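Local coordinates for ribosomal RNA processing protein 6 (Trypanosoma brucei brucei, PDB 4NLC) that probably trims RNA from its 3' end as the catalytic core of a nuclear exosome-associated exoribonuclease active in ribosomal RNA processing, at residues A[104-109]-A[263-268]; A[130-135]-A[160-165]; A[191-196]-A[227-232]. The protein carries 1 engineered substitution. All coordinates share one frame; numbering follows the deposited sequence.

Contact 1: residues A[104-109]-A[263-268]; sequences SYQGFT and ERYEKP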
# COMPACT_ATOMS: atom_id res chain seq x y z
N SER A 104 -10.28 6.58 -3.14
CA SER A 104 -9.55 7.12 -2.01
C SER A 104 -8.39 7.96 -2.55
O SER A 104 -7.69 7.52 -3.49
CB SER A 104 -9.02 6.01 -1.12
OG SER A 104 -8.25 6.56 -0.07
N TYR A 105 -8.20 9.15 -1.95
CA TYR A 105 -7.10 10.04 -2.37
C TYR A 105 -5.73 9.44 -2.08
O TYR A 105 -4.94 9.26 -3.00
CB TYR A 105 -7.23 11.43 -1.76
CG TYR A 105 -6.21 12.36 -2.36
CD1 TYR A 105 -6.37 12.87 -3.65
CD2 TYR A 105 -5.04 12.68 -1.68
CE1 TYR A 105 -5.39 13.67 -4.24
CE2 TYR A 105 -4.06 13.49 -2.26
CZ TYR A 105 -4.25 13.99 -3.54
OH TYR A 105 -3.29 14.80 -4.09
N GLN A 106 -5.45 9.12 -0.82
CA GLN A 106 -4.18 8.53 -0.43
C GLN A 106 -4.20 7.03 -0.58
O GLN A 106 -3.15 6.40 -0.66
CB GLN A 106 -3.82 8.89 1.03
CG GLN A 106 -3.59 10.40 1.27
CD GLN A 106 -3.30 10.68 2.73
OE1 GLN A 106 -2.36 10.15 3.32
NE2 GLN A 106 -4.16 11.45 3.36
N GLY A 107 -5.40 6.45 -0.59
CA GLY A 107 -5.55 5.01 -0.64
C GLY A 107 -5.60 4.46 0.77
O GLY A 107 -5.36 5.20 1.74
N PHE A 108 -5.96 3.18 0.91
CA PHE A 108 -6.01 2.56 2.23
C PHE A 108 -5.83 1.06 2.17
O PHE A 108 -6.29 0.41 1.24
CB PHE A 108 -7.30 2.96 3.03
CG PHE A 108 -8.62 2.68 2.35
CD1 PHE A 108 -9.18 1.41 2.37
CD2 PHE A 108 -9.33 3.71 1.72
CE1 PHE A 108 -10.41 1.16 1.74
CE2 PHE A 108 -10.54 3.46 1.07
CZ PHE A 108 -11.09 2.19 1.10
N THR A 109 -5.24 0.50 3.23
CA THR A 109 -5.08 -0.94 3.34
C THR A 109 -6.44 -1.59 3.64
O THR A 109 -7.16 -1.16 4.54
CB THR A 109 -4.04 -1.27 4.40
OG1 THR A 109 -2.88 -0.49 4.12
CG2 THR A 109 -3.68 -2.76 4.39
N GLU A 263 12.23 3.42 5.36
CA GLU A 263 11.51 4.30 4.46
C GLU A 263 10.24 4.81 5.14
O GLU A 263 9.69 4.14 6.02
CB GLU A 263 11.19 3.61 3.14
CG GLU A 263 12.48 3.34 2.36
CD GLU A 263 12.34 2.89 0.93
OE1 GLU A 263 11.20 2.63 0.49
OE2 GLU A 263 13.38 2.75 0.26
N ARG A 264 9.84 6.01 4.76
CA ARG A 264 8.69 6.68 5.35
C ARG A 264 7.60 6.88 4.34
O ARG A 264 7.87 7.20 3.17
CB ARG A 264 9.08 8.07 5.85
CG ARG A 264 10.10 8.11 6.96
CD ARG A 264 10.43 9.55 7.29
NE ARG A 264 11.29 10.15 6.27
CZ ARG A 264 10.87 11.00 5.35
NH1 ARG A 264 9.60 11.38 5.30
NH2 ARG A 264 11.73 11.50 4.46
N TYR A 265 6.36 6.76 4.82
CA TYR A 265 5.20 7.09 4.03
C TYR A 265 5.20 8.65 3.91
O TYR A 265 5.46 9.36 4.89
CB TYR A 265 3.90 6.64 4.75
CG TYR A 265 2.67 7.17 4.04
CD1 TYR A 265 2.27 6.66 2.81
CD2 TYR A 265 2.01 8.31 4.51
CE1 TYR A 265 1.23 7.23 2.08
CE2 TYR A 265 0.95 8.88 3.79
CZ TYR A 265 0.56 8.32 2.58
OH TYR A 265 -0.50 8.85 1.88
N GLU A 266 4.85 9.16 2.75
CA GLU A 266 4.65 10.60 2.57
C GLU A 266 3.42 10.81 1.72
O GLU A 266 3.22 10.07 0.75
CB GLU A 266 5.89 11.35 2.03
CG GLU A 266 5.80 12.87 2.09
CD GLU A 266 5.42 13.51 3.42
OE1 GLU A 266 6.34 13.82 4.21
OE2 GLU A 266 4.22 13.71 3.68
N LYS A 267 2.55 11.75 2.14
CA LYS A 267 1.29 12.09 1.47
C LYS A 267 1.50 12.40 -0.01
O LYS A 267 2.50 13.05 -0.34
CB LYS A 267 0.66 13.34 2.12
CG LYS A 267 0.07 13.16 3.51
CD LYS A 267 -1.02 14.21 3.66
CE LYS A 267 -1.45 14.42 5.08
NZ LYS A 267 -2.47 15.48 5.14
N PRO A 268 0.55 12.02 -0.92
CA PRO A 268 0.69 12.41 -2.33
C PRO A 268 0.94 13.92 -2.44
O PRO A 268 0.30 14.74 -1.78
CB PRO A 268 -0.64 11.98 -2.94
CG PRO A 268 -1.08 10.84 -2.09
CD PRO A 268 -0.70 11.27 -0.70
O HOH W 1 -0.76 7.63 -0.97
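Gln106 lies across the Tyr265 hydroxyl and the ring of Pro268, where the turn leading into strand 108-115 of the exonuclease sheet meets the linker running from helix 249-261 to helix 275-280. CG stands anti to the carbonyl carbon (chi1 -64°) and CD continues the extended chain, which brings the amide to the rim of the Tyr265 ring with the two planes only 18° apart. The phenol OH of Tyr265 donates to Gln106 OE1 at 2.7 Å, in the carbonyl plane and on a lone pair. Asn15 takes the NE2 end, which fixes which way round the amide sits. Apolar packing completes the grip: Gln106 CG rests 3.6 Å from Pro268 CD, and Tyr105 CE2 meets Pro268 CB at 3.8 Å, the two side chains running antiparallel past one another. The Tyr105 hydroxyl itself is bonded to Asp303 in helix 289-309, which ties this turn to the HRDC domain as well. Ser104 OG accepts from Gly107 N in an ST motif that closes the turn. A water bridges the two segments, donating to Gln106 O at 2.7 Å and to Tyr265 OH at 3.1 Å.

Contact 2: residues A[130-135]-A[160-165]; sequences ANMYLM and KDFGLY
In the exonuclease domain, which belongs to the RNase H-like clan, the 3-10 turns that follow strand 120-123 pack against the C-terminal end of helix 152-162, and Met132 laid on the Phe162 ring is the centre of the join. The Met132 and Phe162 side chains run alongside each other in a common direction. Met132 CB touches Phe162 CD1 at 3.4 Å, while Met132 CG sits over the face, offset toward the rim, in a CH-pi contact 3.9 Å from the Phe162 centroid. With CG anti to the carbonyl carbon, the bend at chi2 (-61°) carries SD of Met132 above the same face, 5.1 Å from the Phe162 centroid and 13° off the ring normal, a long Met-aromatic approach. Asp161 CB covers the opposite face of the ring, so the phenyl is sandwiched between aliphatic carbons. Past the helix, Gly163 turns the chain with positive phi and Leu164 comes back to the 3-10 segment. Leu164 CD1 lies 3.6 Å from Met132 O and 4.1 Å from Met135 CB. That carbonyl accepts from Met135 N, so its polar need is at least partly met where the methyl lies against it. Met112 of strand 108-115 touches both methionines from the sheet side. With no hydrogen bond between the segments, the join depends on dispersion, on the fit of the Met132 methylenes to the Phe162 face and of the Leu164 methyls to the 3-10 backbone.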
# COMPACT_ATOMS: atom_id res chain seq x y z
N ALA A 130 -9.12 0.88 13.39
CA ALA A 130 -8.85 1.67 14.60
C ALA A 130 -8.05 0.91 15.67
O ALA A 130 -7.50 1.54 16.56
CB ALA A 130 -10.17 2.14 15.20
N ASN A 131 -7.97 -0.43 15.56
CA ASN A 131 -7.32 -1.29 16.55
C ASN A 131 -6.03 -1.93 16.09
O ASN A 131 -5.43 -2.71 16.84
CB ASN A 131 -8.32 -2.40 16.96
CG ASN A 131 -9.72 -1.87 17.15
OD1 ASN A 131 -10.61 -2.04 16.31
ND2 ASN A 131 -9.92 -1.11 18.19
N MET A 132 -5.60 -1.66 14.85
CA MET A 132 -4.40 -2.29 14.28
C MET A 132 -3.11 -1.97 15.05
O MET A 132 -2.17 -2.77 15.01
CB MET A 132 -4.27 -1.98 12.79
CG MET A 132 -5.30 -2.69 11.92
SD MET A 132 -5.19 -4.49 12.00
CE MET A 132 -3.74 -4.76 10.97
N TYR A 133 -3.10 -0.87 15.83
CA TYR A 133 -1.97 -0.45 16.67
C TYR A 133 -1.58 -1.56 17.67
O TYR A 133 -0.42 -1.62 18.10
CB TYR A 133 -2.29 0.87 17.39
CG TYR A 133 -3.35 0.76 18.47
CD1 TYR A 133 -3.02 0.42 19.77
CD2 TYR A 133 -4.68 1.06 18.19
CE1 TYR A 133 -3.99 0.37 20.78
CE2 TYR A 133 -5.66 1.02 19.19
CZ TYR A 133 -5.31 0.64 20.48
OH TYR A 133 -6.25 0.56 21.47
N LEU A 134 -2.54 -2.45 18.00
CA LEU A 134 -2.35 -3.60 18.90
C LEU A 134 -1.34 -4.62 18.38
O LEU A 134 -0.89 -5.47 19.13
CB LEU A 134 -3.68 -4.29 19.28
CG LEU A 134 -4.65 -3.43 20.12
CD1 LEU A 134 -6.01 -4.09 20.20
CD2 LEU A 134 -4.11 -3.13 21.50
N MET A 135 -0.98 -4.51 17.11
CA MET A 135 -0.01 -5.38 16.45
C MET A 135 1.42 -4.87 16.66
O MET A 135 2.35 -5.60 16.36
CB MET A 135 -0.31 -5.49 14.94
CG MET A 135 -1.72 -5.96 14.63
SD MET A 135 -1.78 -6.94 13.14
CE MET A 135 -0.85 -8.45 13.72
N LYS A 160 0.93 4.87 7.04
CA LYS A 160 -0.22 5.70 6.67
C LYS A 160 -1.48 5.31 7.42
O LYS A 160 -2.15 6.17 7.99
CB LYS A 160 -0.44 5.58 5.14
CG LYS A 160 -1.80 6.08 4.61
CD LYS A 160 -1.95 5.83 3.08
CE LYS A 160 -2.15 4.36 2.65
NZ LYS A 160 -2.04 4.19 1.16
N ASP A 161 -1.81 4.01 7.41
CA ASP A 161 -3.07 3.52 7.94
C ASP A 161 -3.08 3.17 9.39
O ASP A 161 -4.13 3.29 10.01
CB ASP A 161 -3.54 2.32 7.11
CG ASP A 161 -3.95 2.70 5.69
OD1 ASP A 161 -4.83 3.56 5.54
OD2 ASP A 161 -3.39 2.11 4.72
N PHE A 162 -1.97 2.65 9.93
CA PHE A 162 -2.00 2.12 11.30
C PHE A 162 -0.88 2.54 12.26
O PHE A 162 -0.82 1.99 13.37
CB PHE A 162 -2.01 0.57 11.22
CG PHE A 162 -2.79 -0.06 10.09
CD1 PHE A 162 -4.18 0.07 10.02
CD2 PHE A 162 -2.16 -0.86 9.14
CE1 PHE A 162 -4.91 -0.55 9.00
CE2 PHE A 162 -2.89 -1.47 8.11
CZ PHE A 162 -4.26 -1.32 8.05
N GLY A 163 0.04 3.39 11.83
CA GLY A 163 1.21 3.74 12.63
C GLY A 163 2.03 2.51 13.01
O GLY A 163 2.58 2.44 14.11
N LEU A 164 2.12 1.51 12.07
CA LEU A 164 2.89 0.27 12.24
C LEU A 164 4.24 0.32 11.51
O LEU A 164 4.34 0.77 10.37
CB LEU A 164 2.07 -0.99 11.85
CG LEU A 164 0.88 -1.31 12.77
CD1 LEU A 164 0.03 -2.46 12.22
CD2 LEU A 164 1.35 -1.65 14.15
N TYR A 165 5.29 -0.16 12.22
CA TYR A 165 6.69 -0.16 11.81
C TYR A 165 7.36 -1.52 12.07
O TYR A 165 7.13 -2.14 13.12
CB TYR A 165 7.45 0.95 12.55
CG TYR A 165 6.86 2.33 12.31
CD1 TYR A 165 5.84 2.82 13.12
CD2 TYR A 165 7.33 3.14 11.28
CE1 TYR A 165 5.29 4.08 12.90
CE2 TYR A 165 6.82 4.42 11.08
CZ TYR A 165 5.77 4.87 11.86
OH TYR A 165 5.26 6.12 11.64

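Contact 3: residues A[191-196]-A[227-232]; sequences HFCQVK and LYVYDR
Phe192 meets Arg232 where the end of helix 185-193 lies against helix 226-238, and the folded shape of the arginine governs the fit. CB of Arg232 already lies over the phenyl ring, and bends at chi2 and again at chi3 fold the guanidinium back to it. Arg232 CB takes one face, in a CH-pi contact 4.0 Å from the Phe192 centroid, while His191 CD2 lies over the other. The guanidinium stands almost upright to the ring, the planes 80° apart, and presents its own face to the ring's rim: Phe192 CD1 is 3.5 Å from Arg232 CZ, with NH2 near the ring plane. Arg232 NH1 also donates to Tyr228 OH at 2.9 Å, one helical turn back, and this bond close to the guanidinium plane holds the group in its rotation. Tyr228, with CG anti to the backbone N (chi1 174°), swings its ring toward helix 185-193; its CE2 comes edge-on to Phe192 O at 3.6 Å. Beside it, Cys193 SG approaches Tyr228 CD2 obliquely at 3.8 Å. Val229 CG2 packs 4.2 Å from Phe192 CD2, and the valine also touches Ala188. This is helix-to-helix packing within the exonuclease domain; from helix 226-238 Tyr230 and Leu227 reach strands 92-100 and 145-148 of the sheet, an alpha/beta layering in keeping with the RNase H-like fold.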
# COMPACT_ATOMS: atom_id res chain seq x y z
N HIS A 191 8.78 -21.39 -8.46
CA HIS A 191 10.15 -21.91 -8.50
C HIS A 191 10.45 -22.88 -7.35
O HIS A 191 11.01 -23.95 -7.57
CB HIS A 191 11.17 -20.76 -8.52
CG HIS A 191 12.58 -21.20 -8.70
ND1 HIS A 191 13.02 -21.70 -9.90
CD2 HIS A 191 13.61 -21.21 -7.83
CE1 HIS A 191 14.30 -21.99 -9.73
NE2 HIS A 191 14.71 -21.71 -8.50
N PHE A 192 10.07 -22.50 -6.14
CA PHE A 192 10.36 -23.30 -4.96
C PHE A 192 9.27 -24.32 -4.59
O PHE A 192 9.60 -25.40 -4.13
CB PHE A 192 10.67 -22.38 -3.77
CG PHE A 192 11.94 -21.58 -3.95
CD1 PHE A 192 13.18 -22.22 -3.99
CD2 PHE A 192 11.91 -20.19 -4.02
CE1 PHE A 192 14.36 -21.49 -4.11
CE2 PHE A 192 13.09 -19.46 -4.16
CZ PHE A 192 14.31 -20.11 -4.20
N CYS A 193 8.00 -23.97 -4.77
CA CYS A 193 6.91 -24.84 -4.36
C CYS A 193 6.24 -25.57 -5.51
O CYS A 193 5.48 -26.50 -5.25
CB CYS A 193 5.88 -24.07 -3.54
SG CYS A 193 6.60 -22.97 -2.29
N GLN A 194 6.47 -25.12 -6.77
CA GLN A 194 5.84 -25.68 -7.97
C GLN A 194 4.30 -25.51 -7.93
O GLN A 194 3.56 -26.40 -8.39
CB GLN A 194 6.28 -27.13 -8.24
CG GLN A 194 7.63 -27.27 -8.92
CD GLN A 194 7.79 -28.64 -9.55
OE1 GLN A 194 6.82 -29.29 -9.97
NE2 GLN A 194 9.03 -29.10 -9.64
N VAL A 195 3.85 -24.37 -7.38
CA VAL A 195 2.44 -23.96 -7.27
C VAL A 195 2.26 -22.69 -8.14
O VAL A 195 3.02 -21.71 -7.99
CB VAL A 195 2.00 -23.70 -5.78
CG1 VAL A 195 0.61 -23.06 -5.69
CG2 VAL A 195 2.06 -24.97 -4.94
N LYS A 196 1.24 -22.69 -9.01
CA LYS A 196 0.92 -21.52 -9.82
C LYS A 196 -0.11 -20.68 -9.10
O LYS A 196 -1.22 -21.14 -8.84
CB LYS A 196 0.47 -21.89 -11.25
CG LYS A 196 1.65 -22.05 -12.19
CD LYS A 196 1.65 -21.02 -13.31
CE LYS A 196 3.01 -20.97 -13.98
NZ LYS A 196 3.06 -19.99 -15.09
N LEU A 227 7.08 -18.57 4.18
CA LEU A 227 8.12 -18.99 5.13
C LEU A 227 9.01 -20.10 4.59
O LEU A 227 10.18 -20.11 4.90
CB LEU A 227 7.56 -19.34 6.51
CG LEU A 227 6.92 -18.19 7.28
CD1 LEU A 227 6.25 -18.72 8.53
CD2 LEU A 227 7.92 -17.09 7.58
N TYR A 228 8.47 -20.99 3.73
CA TYR A 228 9.28 -22.04 3.08
C TYR A 228 10.23 -21.37 2.10
O TYR A 228 11.39 -21.74 2.04
CB TYR A 228 8.42 -23.07 2.34
CG TYR A 228 9.23 -24.09 1.53
CD1 TYR A 228 9.93 -25.11 2.17
CD2 TYR A 228 9.25 -24.04 0.14
CE1 TYR A 228 10.65 -26.06 1.43
CE2 TYR A 228 9.98 -24.98 -0.60
CZ TYR A 228 10.66 -25.99 0.05
OH TYR A 228 11.35 -26.93 -0.67
N VAL A 229 9.72 -20.39 1.32
CA VAL A 229 10.48 -19.60 0.33
C VAL A 229 11.63 -18.92 1.07
O VAL A 229 12.78 -18.97 0.64
CB VAL A 229 9.55 -18.61 -0.43
CG1 VAL A 229 10.33 -17.48 -1.10
CG2 VAL A 229 8.69 -19.35 -1.45
N TYR A 230 11.31 -18.33 2.24
CA TYR A 230 12.26 -17.67 3.12
C TYR A 230 13.43 -18.64 3.50
O TYR A 230 14.59 -18.28 3.33
CB TYR A 230 11.52 -17.15 4.39
CG TYR A 230 12.43 -16.69 5.51
CD1 TYR A 230 13.27 -15.59 5.35
CD2 TYR A 230 12.37 -17.29 6.76
CE1 TYR A 230 14.06 -15.12 6.40
CE2 TYR A 230 13.15 -16.82 7.83
CZ TYR A 230 13.99 -15.73 7.64
OH TYR A 230 14.81 -15.30 8.65
N ASP A 231 13.10 -19.86 3.95
CA ASP A 231 14.07 -20.91 4.31
C ASP A 231 14.97 -21.27 3.11
O ASP A 231 16.19 -21.28 3.24
CB ASP A 231 13.33 -22.18 4.79
CG ASP A 231 12.61 -22.11 6.11
OD1 ASP A 231 12.84 -21.15 6.87
OD2 ASP A 231 11.84 -23.04 6.41
N ARG A 232 14.38 -21.46 1.93
CA ARG A 232 15.10 -21.78 0.69
C ARG A 232 16.04 -20.65 0.21
O ARG A 232 17.18 -20.93 -0.20
CB ARG A 232 14.12 -22.20 -0.41
CG ARG A 232 13.44 -23.57 -0.16
CD ARG A 232 14.33 -24.79 -0.36
NE ARG A 232 14.91 -24.86 -1.71
CZ ARG A 232 14.30 -25.36 -2.78
NH1 ARG A 232 13.08 -25.88 -2.68
NH2 ARG A 232 14.91 -25.36 -3.96

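How the contacts relate
From the N terminus, the chain passes the turn at 104-109, runs through strand 108-115 and reaches 130-135, which is matched 25 residues later by 160-165; contact 2 therefore closes first. Contact 3 follows in series, joining helix 185-193 to helix 226-238. Only at 263-268 does contact 1 close, so its long loop encloses both others. Contacts 1 and 2 touch, through probable hydrogen bonds from Thr109 OG1 to Asp161 OD2 (2.7 Å) and from Lys160 NZ to Gln106 O (3.1 Å), linking the sheet to helix 152-162, while Lys160 also packs on Tyr265 of the linker. Contact 3 stands apart, its centre about 29 Å from that of contact 2, among the outer helices of the exonuclease domain.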